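Glycerophosphoryl diester phosphodiesterase (Agrobacterium tumefaciens str. C58, PDB 3KS6) belongs to the glycerophosphoryl diester phosphodiesterase family of TIM-barrel proteins and carries a magnesium ion bound by three acidic side chains. Local coordinates at residues A[44-49]-A[116-121]; A[90-95]-A[124-129]; A[102-107]-A[120-125]; A[143-148]-A[180-185]. One frame throughout, in Å; residues are numbered along the deposited sequence.

Contact 1 of 4, residues A[44-49]-A[116-121]; sequences GAIVVH and EGFVAL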
loop_
_atom_site.group_PDB
_atom_site.type_symbol
_atom_site.label_atom_id
_atom_site.label_comp_id
_atom_site.label_asym_id
_atom_site.label_seq_id
_atom_site.Cartn_x
_atom_site.Cartn_y
_atom_site.Cartn_z
ATOM N N GLY A 44 10.481 -19.521 -4.316
ATOM C CA GLY A 44 11.258 -18.307 -4.522
ATOM C C GLY A 44 10.695 -17.253 -5.441
ATOM O O GLY A 44 11.446 -16.427 -5.942
ATOM N N ALA A 45 9.385 -17.258 -5.622
ATOM C CA ALA A 45 8.713 -16.271 -6.452
ATOM C C ALA A 45 8.074 -15.240 -5.524
ATOM O O ALA A 45 8.061 -15.425 -4.301
ATOM C CB ALA A 45 7.664 -16.932 -7.314
ATOM N N ILE A 46 7.583 -14.155 -6.132
ATOM C CA ILE A 46 6.951 -13.030 -5.452
ATOM C C ILE A 46 5.533 -12.865 -6.027
ATOM O O ILE A 46 5.379 -12.628 -7.208
ATOM C CB ILE A 46 7.723 -11.738 -5.645
ATOM C CG1 ILE A 46 9.155 -11.886 -5.114
ATOM C CG2 ILE A 46 6.987 -10.565 -4.929
ATOM C CD1 ILE A 46 10.011 -10.683 -5.379
ATOM N N VAL A 47 4.511 -13.033 -5.199
ATOM C CA VAL A 47 3.145 -12.841 -5.654
ATOM C C VAL A 47 2.502 -11.666 -4.953
ATOM O O VAL A 47 2.824 -11.352 -3.810
ATOM C CB VAL A 47 2.263 -14.089 -5.485
ATOM C CG1 VAL A 47 2.796 -15.241 -6.351
ATOM C CG2 VAL A 47 2.153 -14.493 -4.008
ATOM N N VAL A 48 1.586 -11.041 -5.679
ATOM C CA VAL A 48 0.870 -9.841 -5.260
ATOM C C VAL A 48 -0.474 -10.301 -4.638
ATOM O O VAL A 48 -1.353 -10.812 -5.313
ATOM C CB VAL A 48 0.596 -8.908 -6.459
ATOM C CG1 VAL A 48 -0.098 -7.636 -6.018
ATOM C CG2 VAL A 48 1.910 -8.587 -7.212
ATOM N N HIS A 49 -0.589 -10.161 -3.328
ATOM C CA HIS A 49 -1.754 -10.640 -2.566
ATOM C C HIS A 49 -1.746 -9.959 -1.226
ATOM O O HIS A 49 -0.673 -9.733 -0.655
ATOM C CB HIS A 49 -1.663 -12.155 -2.380
ATOM C CG HIS A 49 -2.988 -12.820 -2.161
ATOM N ND1 HIS A 49 -3.798 -13.189 -3.208
ATOM C CD2 HIS A 49 -3.642 -13.200 -1.032
ATOM C CE1 HIS A 49 -4.897 -13.762 -2.748
ATOM N NE2 HIS A 49 -4.832 -13.785 -1.430
ATOM N N GLU A 116 11.996 -13.867 6.416
ATOM C CA GLU A 116 13.442 -13.698 6.376
ATOM C C GLU A 116 13.926 -13.546 4.940
ATOM O O GLU A 116 13.559 -14.322 4.067
ATOM C CB GLU A 116 14.158 -14.877 7.067
ATOM C CG GLU A 116 15.699 -14.821 7.038
ATOM C CD GLU A 116 16.329 -15.384 5.763
ATOM O OE1 GLU A 116 15.950 -16.492 5.331
ATOM O OE2 GLU A 116 17.243 -14.728 5.214
ATOM N N GLY A 117 14.776 -12.545 4.717
ATOM C CA GLY A 117 15.368 -12.269 3.390
ATOM C C GLY A 117 14.472 -11.699 2.303
ATOM O O GLY A 117 14.923 -11.470 1.181
ATOM N N PHE A 118 13.222 -11.409 2.633
ATOM C CA PHE A 118 12.259 -11.031 1.638
ATOM C C PHE A 118 12.444 -9.600 1.142
ATOM O O PHE A 118 12.228 -9.341 -0.025
ATOM C CB PHE A 118 10.845 -11.254 2.176
ATOM C CG PHE A 118 9.758 -11.094 1.139
ATOM C CD1 PHE A 118 9.770 -11.855 -0.041
ATOM C CD2 PHE A 118 8.688 -10.211 1.357
ATOM C CE1 PHE A 118 8.759 -11.698 -0.986
ATOM C CE2 PHE A 118 7.688 -10.076 0.424
ATOM C CZ PHE A 118 7.721 -10.809 -0.733
ATOM N N VAL A 119 12.809 -8.675 2.026
ATOM C CA VAL A 119 13.041 -7.312 1.591
ATOM C C VAL A 119 14.110 -7.315 0.478
ATOM O O VAL A 119 13.920 -6.711 -0.576
ATOM C CB VAL A 119 13.426 -6.398 2.784
ATOM C CG1 VAL A 119 14.121 -5.108 2.282
ATOM C CG2 VAL A 119 12.168 -6.152 3.660
ATOM N N ALA A 120 15.180 -8.098 0.669
ATOM C CA ALA A 120 16.224 -8.226 -0.367
ATOM C C ALA A 120 15.654 -8.764 -1.692
ATOM O O ALA A 120 15.986 -8.247 -2.767
ATOM C CB ALA A 120 17.386 -9.121 0.130
ATOM N N LEU A 121 14.814 -9.801 -1.614
ATOM C CA LEU A 121 14.175 -10.389 -2.807
ATOM C C LEU A 121 13.308 -9.386 -3.553
ATOM O O LEU A 121 13.263 -9.352 -4.801
ATOM C CB LEU A 121 13.217 -11.520 -2.432
ATOM C CG LEU A 121 13.396 -13.002 -2.682
ATOM C CD1 LEU A 121 14.375 -13.568 -1.633
ATOM C CD2 LEU A 121 11.955 -13.670 -2.607
#

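Contact 2 of 4, residues A[90-95]-A[124-129]; sequences ELCALY and AGLERH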
loop_
_atom_site.group_PDB
_atom_site.type_symbol
_atom_site.label_atom_id
_atom_site.label_comp_id
_atom_site.label_asym_id
_atom_site.label_seq_id
_atom_site.Cartn_x
_atom_site.Cartn_y
_atom_site.Cartn_z
ATOM N N GLU A 90 4.730 -9.570 -13.423
ATOM C CA GLU A 90 3.529 -9.310 -14.218
ATOM C C GLU A 90 2.945 -7.937 -13.893
ATOM O O GLU A 90 2.512 -7.218 -14.799
ATOM C CB GLU A 90 2.514 -10.415 -13.980
ATOM C CG GLU A 90 2.955 -11.743 -14.598
ATOM C CD GLU A 90 2.176 -12.984 -14.079
ATOM O OE1 GLU A 90 1.353 -12.891 -13.146
ATOM O OE2 GLU A 90 2.432 -14.079 -14.612
ATOM N N LEU A 91 2.944 -7.572 -12.600
ATOM C CA LEU A 91 2.511 -6.234 -12.166
ATOM C C LEU A 91 3.408 -5.153 -12.771
ATOM O O LEU A 91 2.933 -4.147 -13.305
ATOM C CB LEU A 91 2.464 -6.127 -10.626
ATOM C CG LEU A 91 1.980 -4.794 -10.015
ATOM C CD1 LEU A 91 0.556 -4.379 -10.452
ATOM C CD2 LEU A 91 2.105 -4.820 -8.503
ATOM N N CYS A 92 4.712 -5.367 -12.709
ATOM C CA CYS A 92 5.664 -4.397 -13.258
ATOM C C CYS A 92 5.411 -4.159 -14.751
ATOM O O CYS A 92 5.390 -3.024 -15.216
ATOM C CB CYS A 92 7.095 -4.889 -13.033
ATOM S SG CYS A 92 7.673 -4.767 -11.347
ATOM N N ALA A 93 5.135 -5.236 -15.481
ATOM C CA ALA A 93 4.826 -5.118 -16.926
ATOM C C ALA A 93 3.628 -4.226 -17.201
ATOM O O ALA A 93 3.571 -3.522 -18.227
ATOM C CB ALA A 93 4.599 -6.495 -17.529
ATOM N N LEU A 94 2.641 -4.223 -16.306
ATOM C CA LEU A 94 1.496 -3.355 -16.511
ATOM C C LEU A 94 1.830 -1.859 -16.371
ATOM O O LEU A 94 1.075 -1.014 -16.856
ATOM C CB LEU A 94 0.380 -3.706 -15.517
ATOM C CG LEU A 94 -0.249 -5.084 -15.629
ATOM C CD1 LEU A 94 -1.270 -5.235 -14.469
ATOM C CD2 LEU A 94 -0.912 -5.253 -17.036
ATOM N N TYR A 95 2.878 -1.536 -15.617
ATOM C CA TYR A 95 3.174 -0.147 -15.237
ATOM C C TYR A 95 4.371 0.456 -15.985
ATOM O O TYR A 95 4.722 1.620 -15.770
ATOM C CB TYR A 95 3.325 -0.039 -13.705
ATOM C CG TYR A 95 1.951 -0.040 -13.044
ATOM C CD1 TYR A 95 1.250 -1.212 -12.874
ATOM C CD2 TYR A 95 1.344 1.136 -12.656
ATOM C CE1 TYR A 95 0.007 -1.228 -12.328
ATOM C CE2 TYR A 95 0.091 1.144 -12.118
ATOM C CZ TYR A 95 -0.583 -0.040 -11.946
ATOM O OH TYR A 95 -1.851 -0.062 -11.402
ATOM N N ALA A 124 15.434 -6.706 -5.264
ATOM C CA ALA A 124 16.038 -7.324 -6.463
ATOM C C ALA A 124 15.051 -7.493 -7.597
ATOM O O ALA A 124 15.360 -7.242 -8.751
ATOM C CB ALA A 124 16.668 -8.684 -6.095
ATOM N N GLY A 125 13.848 -7.931 -7.285
ATOM C CA GLY A 125 12.817 -8.080 -8.299
ATOM C C GLY A 125 12.419 -6.759 -8.904
ATOM O O GLY A 125 12.228 -6.664 -10.124
ATOM N N LEU A 126 12.254 -5.738 -8.075
ATOM C CA LEU A 126 11.946 -4.411 -8.597
ATOM C C LEU A 126 13.079 -3.864 -9.500
ATOM O O LEU A 126 12.820 -3.220 -10.534
ATOM C CB LEU A 126 11.669 -3.437 -7.433
ATOM C CG LEU A 126 10.309 -3.571 -6.732
ATOM C CD1 LEU A 126 10.259 -2.836 -5.354
ATOM C CD2 LEU A 126 9.140 -3.199 -7.612
ATOM N N GLU A 127 14.322 -4.095 -9.086
ATOM C CA GLU A 127 15.496 -3.643 -9.867
ATOM C C GLU A 127 15.532 -4.335 -11.210
ATOM O O GLU A 127 15.771 -3.716 -12.246
ATOM C CB GLU A 127 16.779 -3.947 -9.118
ATOM C CG GLU A 127 17.111 -3.019 -8.006
ATOM C CD GLU A 127 17.907 -1.790 -8.479
ATOM O OE1 GLU A 127 17.642 -1.314 -9.606
ATOM O OE2 GLU A 127 18.794 -1.320 -7.710
ATOM N N ARG A 128 15.226 -5.627 -11.206
ATOM C CA ARG A 128 15.241 -6.420 -12.410
ATOM C C ARG A 128 14.288 -5.898 -13.473
ATOM O O ARG A 128 14.581 -5.984 -14.671
ATOM C CB ARG A 128 14.961 -7.870 -12.019
ATOM C CG ARG A 128 15.066 -8.860 -13.073
ATOM C CD ARG A 128 15.225 -10.263 -12.457
ATOM N NE ARG A 128 14.140 -10.672 -11.547
ATOM C CZ ARG A 128 14.267 -11.002 -10.261
ATOM N NH1 ARG A 128 15.434 -10.986 -9.650
ATOM N NH2 ARG A 128 13.207 -11.399 -9.565
ATOM N N HIS A 129 13.157 -5.347 -13.044
ATOM C CA HIS A 129 12.125 -4.852 -13.946
ATOM C C HIS A 129 12.077 -3.308 -13.967
ATOM O O HIS A 129 11.093 -2.732 -14.397
ATOM C CB HIS A 129 10.774 -5.489 -13.581
ATOM C CG HIS A 129 10.833 -6.984 -13.581
ATOM N ND1 HIS A 129 11.127 -7.701 -14.718
ATOM C CD2 HIS A 129 10.749 -7.889 -12.579
ATOM C CE1 HIS A 129 11.190 -8.985 -14.422
ATOM N NE2 HIS A 129 10.955 -9.129 -13.133
HETATM O O HOH W 1 8.188 -2.452 -15.789
#

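Contact 3 of 4, residues A[102-107]-A[120-125]; sequences FRCEIK and ALVIAG. With MG (magnesium ion), chain F.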
loop_
_atom_site.group_PDB
_atom_site.type_symbol
_atom_site.label_atom_id
_atom_site.label_comp_id
_atom_site.label_asym_id
_atom_site.label_seq_id
_atom_site.Cartn_x
_atom_site.Cartn_y
_atom_site.Cartn_z
ATOM N N PHE A 102 4.586 3.107 -7.696
ATOM C CA PHE A 102 4.279 2.003 -6.796
ATOM C C PHE A 102 4.349 2.431 -5.340
ATOM O O PHE A 102 5.271 3.171 -4.957
ATOM C CB PHE A 102 5.333 0.892 -6.955
ATOM C CG PHE A 102 5.134 -0.071 -8.133
ATOM C CD1 PHE A 102 4.036 -0.049 -8.964
ATOM C CD2 PHE A 102 6.049 -1.109 -8.298
ATOM C CE1 PHE A 102 3.878 -0.990 -9.976
ATOM C CE2 PHE A 102 5.872 -2.060 -9.317
ATOM C CZ PHE A 102 4.780 -1.971 -10.153
ATOM N N ARG A 103 3.405 1.919 -4.544
ATOM C CA ARG A 103 3.429 1.973 -3.090
ATOM C C ARG A 103 3.374 0.476 -2.664
ATOM O O ARG A 103 2.331 -0.188 -2.728
ATOM C CB ARG A 103 2.263 2.808 -2.534
ATOM C CG ARG A 103 2.099 2.765 -0.995
ATOM C CD ARG A 103 0.844 3.449 -0.635
ATOM N NE ARG A 103 0.398 3.269 0.744
ATOM C CZ ARG A 103 0.192 4.249 1.617
ATOM N NH1 ARG A 103 0.344 5.542 1.296
ATOM N NH2 ARG A 103 -0.275 3.926 2.810
ATOM N N CYS A 104 4.524 -0.038 -2.297
ATOM C CA CYS A 104 4.711 -1.454 -2.027
ATOM C C CYS A 104 4.683 -1.749 -0.530
ATOM O O CYS A 104 5.523 -1.235 0.189
ATOM C CB CYS A 104 6.079 -1.856 -2.619
ATOM S SG CYS A 104 6.553 -3.562 -2.316
ATOM N N GLU A 105 3.782 -2.606 -0.067
ATOM C CA GLU A 105 3.729 -2.940 1.371
ATOM C C GLU A 105 4.379 -4.273 1.650
ATOM O O GLU A 105 4.078 -5.259 0.987
ATOM C CB GLU A 105 2.285 -2.949 1.908
ATOM C CG GLU A 105 2.247 -3.000 3.433
ATOM C CD GLU A 105 0.849 -3.040 4.010
ATOM O OE1 GLU A 105 -0.124 -2.623 3.319
ATOM O OE2 GLU A 105 0.726 -3.556 5.154
ATOM N N ILE A 106 5.256 -4.277 2.636
ATOM C CA ILE A 106 5.951 -5.469 3.138
ATOM C C ILE A 106 5.156 -6.018 4.324
ATOM O O ILE A 106 5.069 -5.378 5.400
ATOM C CB ILE A 106 7.364 -5.101 3.615
ATOM C CG1 ILE A 106 8.159 -4.456 2.487
ATOM C CG2 ILE A 106 8.120 -6.366 4.123
ATOM C CD1 ILE A 106 8.280 -5.381 1.237
ATOM N N LYS A 107 4.553 -7.186 4.095
ATOM C CA LYS A 107 3.703 -7.896 5.045
ATOM C C LYS A 107 4.465 -9.060 5.685
ATOM O O LYS A 107 5.371 -9.639 5.062
ATOM C CB LYS A 107 2.488 -8.502 4.311
ATOM C CG LYS A 107 1.453 -7.521 3.771
ATOM C CD LYS A 107 0.477 -7.049 4.843
ATOM C CE LYS A 107 -0.894 -7.767 4.834
ATOM N NZ LYS A 107 -0.925 -9.218 5.221
ATOM N N ALA A 120 15.180 -8.098 0.669
ATOM C CA ALA A 120 16.224 -8.226 -0.367
ATOM C C ALA A 120 15.654 -8.764 -1.692
ATOM O O ALA A 120 15.986 -8.247 -2.767
ATOM C CB ALA A 120 17.386 -9.121 0.130
ATOM N N LEU A 121 14.814 -9.801 -1.614
ATOM C CA LEU A 121 14.175 -10.389 -2.807
ATOM C C LEU A 121 13.308 -9.386 -3.553
ATOM O O LEU A 121 13.263 -9.352 -4.801
ATOM C CB LEU A 121 13.217 -11.520 -2.432
ATOM C CG LEU A 121 13.396 -13.002 -2.682
ATOM C CD1 LEU A 121 14.375 -13.568 -1.633
ATOM C CD2 LEU A 121 11.955 -13.670 -2.607
ATOM N N VAL A 122 12.531 -8.643 -2.780
ATOM C CA VAL A 122 11.631 -7.661 -3.380
ATOM C C VAL A 122 12.425 -6.558 -4.091
ATOM O O VAL A 122 12.113 -6.206 -5.237
ATOM C CB VAL A 122 10.609 -7.071 -2.346
ATOM C CG1 VAL A 122 9.873 -5.830 -2.970
ATOM C CG2 VAL A 122 9.620 -8.143 -1.841
ATOM N N ILE A 123 13.437 -6.018 -3.423
ATOM C CA ILE A 123 14.264 -4.948 -3.995
ATOM C C ILE A 123 14.931 -5.467 -5.293
ATOM O O ILE A 123 14.916 -4.803 -6.311
ATOM C CB ILE A 123 15.304 -4.417 -2.980
ATOM C CG1 ILE A 123 14.602 -3.624 -1.863
ATOM C CG2 ILE A 123 16.367 -3.556 -3.690
ATOM C CD1 ILE A 123 15.474 -3.364 -0.674
ATOM N N ALA A 124 15.434 -6.706 -5.264
ATOM C CA ALA A 124 16.038 -7.324 -6.463
ATOM C C ALA A 124 15.051 -7.493 -7.597
ATOM O O ALA A 124 15.360 -7.242 -8.751
ATOM C CB ALA A 124 16.668 -8.684 -6.095
ATOM N N GLY A 125 13.848 -7.931 -7.285
ATOM C CA GLY A 125 12.817 -8.080 -8.299
ATOM C C GLY A 125 12.419 -6.759 -8.904
ATOM O O GLY A 125 12.228 -6.664 -10.124
HETATM MG MG MG F . -1.562 -2.907 1.903
HETATM O O HOH W 2 -3.112 -3.453 0.560
HETATM O O HOH W 3 -2.576 -3.964 3.394
#

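Contact 4 of 4, residues A[143-148]-A[180-185]; sequences ASMDEL and HSIHEI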
loop_
_atom_site.group_PDB
_atom_site.type_symbol
_atom_site.label_atom_id
_atom_site.label_comp_id
_atom_site.label_asym_id
_atom_site.label_seq_id
_atom_site.Cartn_x
_atom_site.Cartn_y
_atom_site.Cartn_z
ATOM N N ALA A 143 10.318 -3.771 12.342
ATOM C CA ALA A 143 11.436 -4.631 11.947
ATOM C C ALA A 143 11.681 -4.497 10.460
ATOM O O ALA A 143 12.821 -4.455 10.018
ATOM C CB ALA A 143 11.145 -6.147 12.277
ATOM N N SER A 144 10.582 -4.488 9.699
ATOM C CA SER A 144 10.636 -4.375 8.250
ATOM C C SER A 144 11.040 -2.949 7.833
ATOM O O SER A 144 11.749 -2.779 6.857
ATOM C CB SER A 144 9.303 -4.795 7.611
ATOM O OG SER A 144 8.983 -6.145 7.902
HETATM N N MSE A 145 10.634 -1.943 8.593
HETATM C CA MSE A 145 11.069 -0.573 8.321
HETATM C C MSE A 145 12.577 -0.449 8.519
HETATM O O MSE A 145 13.272 0.246 7.768
HETATM C CB MSE A 145 10.349 0.396 9.252
HETATM C CG MSE A 145 8.828 0.407 9.098
HETATM SE SE MSE A 145 8.202 1.041 7.357
HETATM C CE MSE A 145 8.524 -0.287 6.197
ATOM N N ASP A 146 13.081 -1.115 9.553
ATOM C CA ASP A 146 14.514 -1.127 9.814
ATOM C C ASP A 146 15.293 -1.811 8.697
ATOM O O ASP A 146 16.354 -1.350 8.291
ATOM C CB ASP A 146 14.817 -1.748 11.203
ATOM C CG ASP A 146 14.367 -0.865 12.348
ATOM O OD1 ASP A 146 13.932 0.289 12.093
ATOM O OD2 ASP A 146 14.460 -1.317 13.526
ATOM N N GLU A 147 14.768 -2.910 8.194
ATOM C CA GLU A 147 15.393 -3.591 7.051
ATOM C C GLU A 147 15.454 -2.761 5.799
ATOM O O GLU A 147 16.494 -2.699 5.104
ATOM C CB GLU A 147 14.647 -4.861 6.724
ATOM C CG GLU A 147 15.165 -6.041 7.444
ATOM C CD GLU A 147 14.634 -7.335 6.843
ATOM O OE1 GLU A 147 13.430 -7.587 6.962
ATOM O OE2 GLU A 147 15.429 -8.082 6.247
ATOM N N LEU A 148 14.335 -2.114 5.500
ATOM C CA LEU A 148 14.279 -1.221 4.345
ATOM C C LEU A 148 15.264 -0.064 4.486
ATOM O O LEU A 148 15.917 0.330 3.519
ATOM C CB LEU A 148 12.855 -0.721 4.149
ATOM C CG LEU A 148 11.808 -1.709 3.663
ATOM C CD1 LEU A 148 10.406 -1.132 3.895
ATOM C CD2 LEU A 148 11.995 -2.040 2.169
ATOM N N HIS A 180 13.697 5.730 14.698
ATOM C CA HIS A 180 13.932 4.794 13.593
ATOM C C HIS A 180 14.182 5.433 12.209
ATOM O O HIS A 180 14.180 4.729 11.166
ATOM C CB HIS A 180 12.747 3.881 13.536
ATOM C CG HIS A 180 12.758 2.852 14.622
ATOM N ND1 HIS A 180 13.174 1.554 14.394
ATOM C CD2 HIS A 180 12.469 2.934 15.940
ATOM C CE1 HIS A 180 13.095 0.871 15.523
ATOM N NE2 HIS A 180 12.676 1.685 16.478
ATOM N N SER A 181 14.447 6.722 12.210
ATOM C CA SER A 181 14.717 7.468 10.968
ATOM C C SER A 181 13.616 7.305 9.927
ATOM O O SER A 181 13.904 7.209 8.725
ATOM C CB SER A 181 16.068 7.081 10.344
ATOM O OG SER A 181 17.119 7.312 11.250
ATOM N N ILE A 182 12.367 7.322 10.390
ATOM C CA ILE A 182 11.179 7.259 9.533
ATOM C C ILE A 182 10.699 8.707 9.387
ATOM O O ILE A 182 10.576 9.421 10.384
ATOM C CB ILE A 182 10.075 6.306 10.163
ATOM C CG1 ILE A 182 10.616 4.850 10.226
ATOM C CG2 ILE A 182 8.774 6.346 9.381
ATOM C CD1 ILE A 182 9.862 3.944 11.163
ATOM N N HIS A 183 10.411 9.110 8.155
ATOM C CA HIS A 183 10.051 10.488 7.839
ATOM C C HIS A 183 8.596 10.684 7.479
ATOM O O HIS A 183 8.192 11.821 7.237
ATOM C CB HIS A 183 10.926 10.983 6.703
ATOM C CG HIS A 183 12.380 10.784 6.971
ATOM N ND1 HIS A 183 13.017 11.391 8.028
ATOM C CD2 HIS A 183 13.302 10.007 6.363
ATOM C CE1 HIS A 183 14.283 11.017 8.045
ATOM N NE2 HIS A 183 14.478 10.167 7.052
ATOM N N GLU A 184 7.806 9.600 7.492
ATOM C CA GLU A 184 6.407 9.663 7.152
ATOM C C GLU A 184 5.652 8.532 7.836
ATOM O O GLU A 184 6.176 7.412 7.913
ATOM C CB GLU A 184 6.238 9.495 5.637
ATOM C CG GLU A 184 4.803 9.558 5.172
ATOM C CD GLU A 184 4.606 9.587 3.659
ATOM O OE1 GLU A 184 5.571 9.775 2.884
ATOM O OE2 GLU A 184 3.438 9.407 3.241
ATOM N N ILE A 185 4.460 8.833 8.367
ATOM C CA ILE A 185 3.553 7.801 8.885
ATOM C C ILE A 185 2.253 7.843 8.110
ATOM O O ILE A 185 1.891 8.879 7.514
ATOM C CB ILE A 185 3.274 7.902 10.429
ATOM C CG1 ILE A 185 2.422 9.129 10.758
ATOM C CG2 ILE A 185 4.584 7.928 11.189
ATOM C CD1 ILE A 185 2.006 9.274 12.235
HETATM O O HOH W 4 13.392 2.351 10.134
#

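Contact 1 of 4, residues A[44-49]-A[116-121]
Ile46 lays its side chain over the start of helix 118-128, where CD1 comes 3.6 Å from the backbone O of Leu121 and CG1 meets two side chains at once. CG1 is 4.2 Å from CE1 of Phe118 and equally far from CD2 of Leu121, so one methylene sits against both an aromatic ring and a leucine methyl. Placing CG1 beside its backbone N (chi1 -59°), with CD1 carried on in an extended chain, sends the long branch of Ile46 toward the helix. Its approach to the Phe118 ring is oblique. Ile46 and Leu121 lie alongside each other, their chains running in opposing senses. In this TIM-barrel family protein, strand 46-48 pairs antiparallel with strand 33-40, and the contact docks this short strand, beside the parallel barrel, against a helix outside it. Phe118 reaches inward because its CG is anti to the backbone N (chi1 -171°), and its ring also touches Leu38 and Pro40 of strand 33-40. Gly117 holds the N-cap position, and its O accepts a hydrogen bond from Leu121 N (3.3 Å) in the first helical turn. At the outer margin, Gly44 O approaches Leu121 CD2 at 4.4 Å.

Contact 2 of 4, residues A[90-95]-A[124-129]
Cys92 meets His129 and Leu126 where helices 88-95 and 118-128 come together, and the residues before and after it on its own helix are turned to other parts of the fold. Glu90, two residues earlier, forms a salt bridge with Lys73. Leu91 follows with its side chain against Phe23, Phe36 and Phe102. At Cys92 the direction changes: CB lies 3.8 Å from CB of His129, while SG is 4.3 Å from CD2 of Leu126, so His129 lies against both CB and SG, and Leu126 meets the sulfur alone. With SG beside its backbone N (chi1 -74°), the sulfur reaches both partners. From the centroid of the His129 imidazole the sulfur is 5.3 Å away and 62° off the ring normal, an oblique approach at long range; the nearer touch is to the histidine methylene, with SG 3.9 Å from His129 CB. Both helices belong to the outer layer of a TIM-barrel fold, and they converge here over strand 101-106, whose Phe102 touches Cys92 and Leu126 alike. The backbones are joined through one water, which donates a weak hydrogen bond to Cys92 O (2.9 Å) and an ordinary one to His129 O (3.2 Å). His129 is the first residue to depart from helical geometry, so this bridge falls just where helix 118-128 has ended. Further on, Tyr95 packs edge-to-face with Phe102, and its backbone O accepts a hydrogen bond from Arg134, while its own N is bonded to Cys92 O at 2.9 Å.

Contact 3 of 4, residues A[102-107]-A[120-125]
Val122 presents its two methyl groups to two different residues of strand 101-106: CG1 lies 4.1 Å from SG of Cys104, and CG2 lies 4.3 Å from CD1 of Ile106. The fork spans alternate strand positions, and a single helix residue thus meets two successive side chains on that face. CG1 is anti to the backbone N of Val122 (chi1 169°), which leaves CG2 beside that N. Cys104 points its CB at the helix; Ile106 starts at an angle to it and is bent at chi2 (-58°), bringing CD1 closer than its root would suggest. No hydrogen bond crosses between the segments, so the evidence is for apolar packing alone. Leu38 of strand 33-40 touches both Cys104 and Val122, extending this buried layer. Between Cys104 and Ile106, Glu105 faces the other way. Its chain runs extended beyond CG, and OE1 binds the magnesium ion at 2.0 Å; two waters, each 2.1 Å from the ion, share the coordination with Glu35 and Asp37. Strand 101-106, helix 118-128 and strand 135-139 form a beta-alpha-beta unit; alternation of strand side chains between helix layer and barrel interior is characteristic of the TIM barrel, and here inward-facing Glu105 serves the metal site.

Contact 4 of 4, residues A[143-148]-A[180-185]
A histidine-carboxylate hydrogen bond, short and almost flat, joins Asp146 on helix 142-151 to His180 just past the end of helix 162-179. His180 ND1 donates to Asp146 OD1 over 2.7 Å, with an N-H...O angle of 170°. The oxygen uses its syn lone pair and lies only 2° out of the imidazole plane, while the carboxylate and ring are nearly coplanar. Asp146 OD2 is also near the ring edge, 3.3 Å from His180 CE1. The carboxylate gets there with CG beside its backbone N (chi1 -70°), which carries it across to the histidine although CB does not start out in that direction. One water adds a second link, donating to Asp146 OD1 at 2.9 Å and to His180 O at 2.7 Å. On the buried side the chemistry changes: Ile182 CD1 packs 4.1 Å from CB of Met145, a selenomethionine whose chain then bends away at chi2 and chi3. Ser181, with positive phi, is the C' residue of a Schellman motif that closes helix 162-179, turning the chain toward strand 184-188 of the barrel. Since OD1 accepts from both the ring and the water, its position is fixed by two bonds; the neighbouring carboxylate would be expected to keep the proton on ND1 and probably to favour a positively charged imidazole.

Helix 118-128 serves contacts 1, 2 and 3 in succession: its first turn meets strand 46-48, its middle faces strand 101-106, and its end adjoins helix 88-95. Contact 3, with all its touching residues buried, lies nearest the chain centre and is the one whose segments include a metal ligand. Contact 2 is also buried and meets contact 3 through Phe102, whereas contacts 1 and 4 extend to more accessible margins. Contacts 1 and 3 rest on apolar side chains; contact 2 adds a water bridge between backbones, and contact 4 a direct polar side-chain bond. Contact 4 holds a later part of the barrel, yet Leu148 touches Val119 of contact 1 and Ile106 of contact 3.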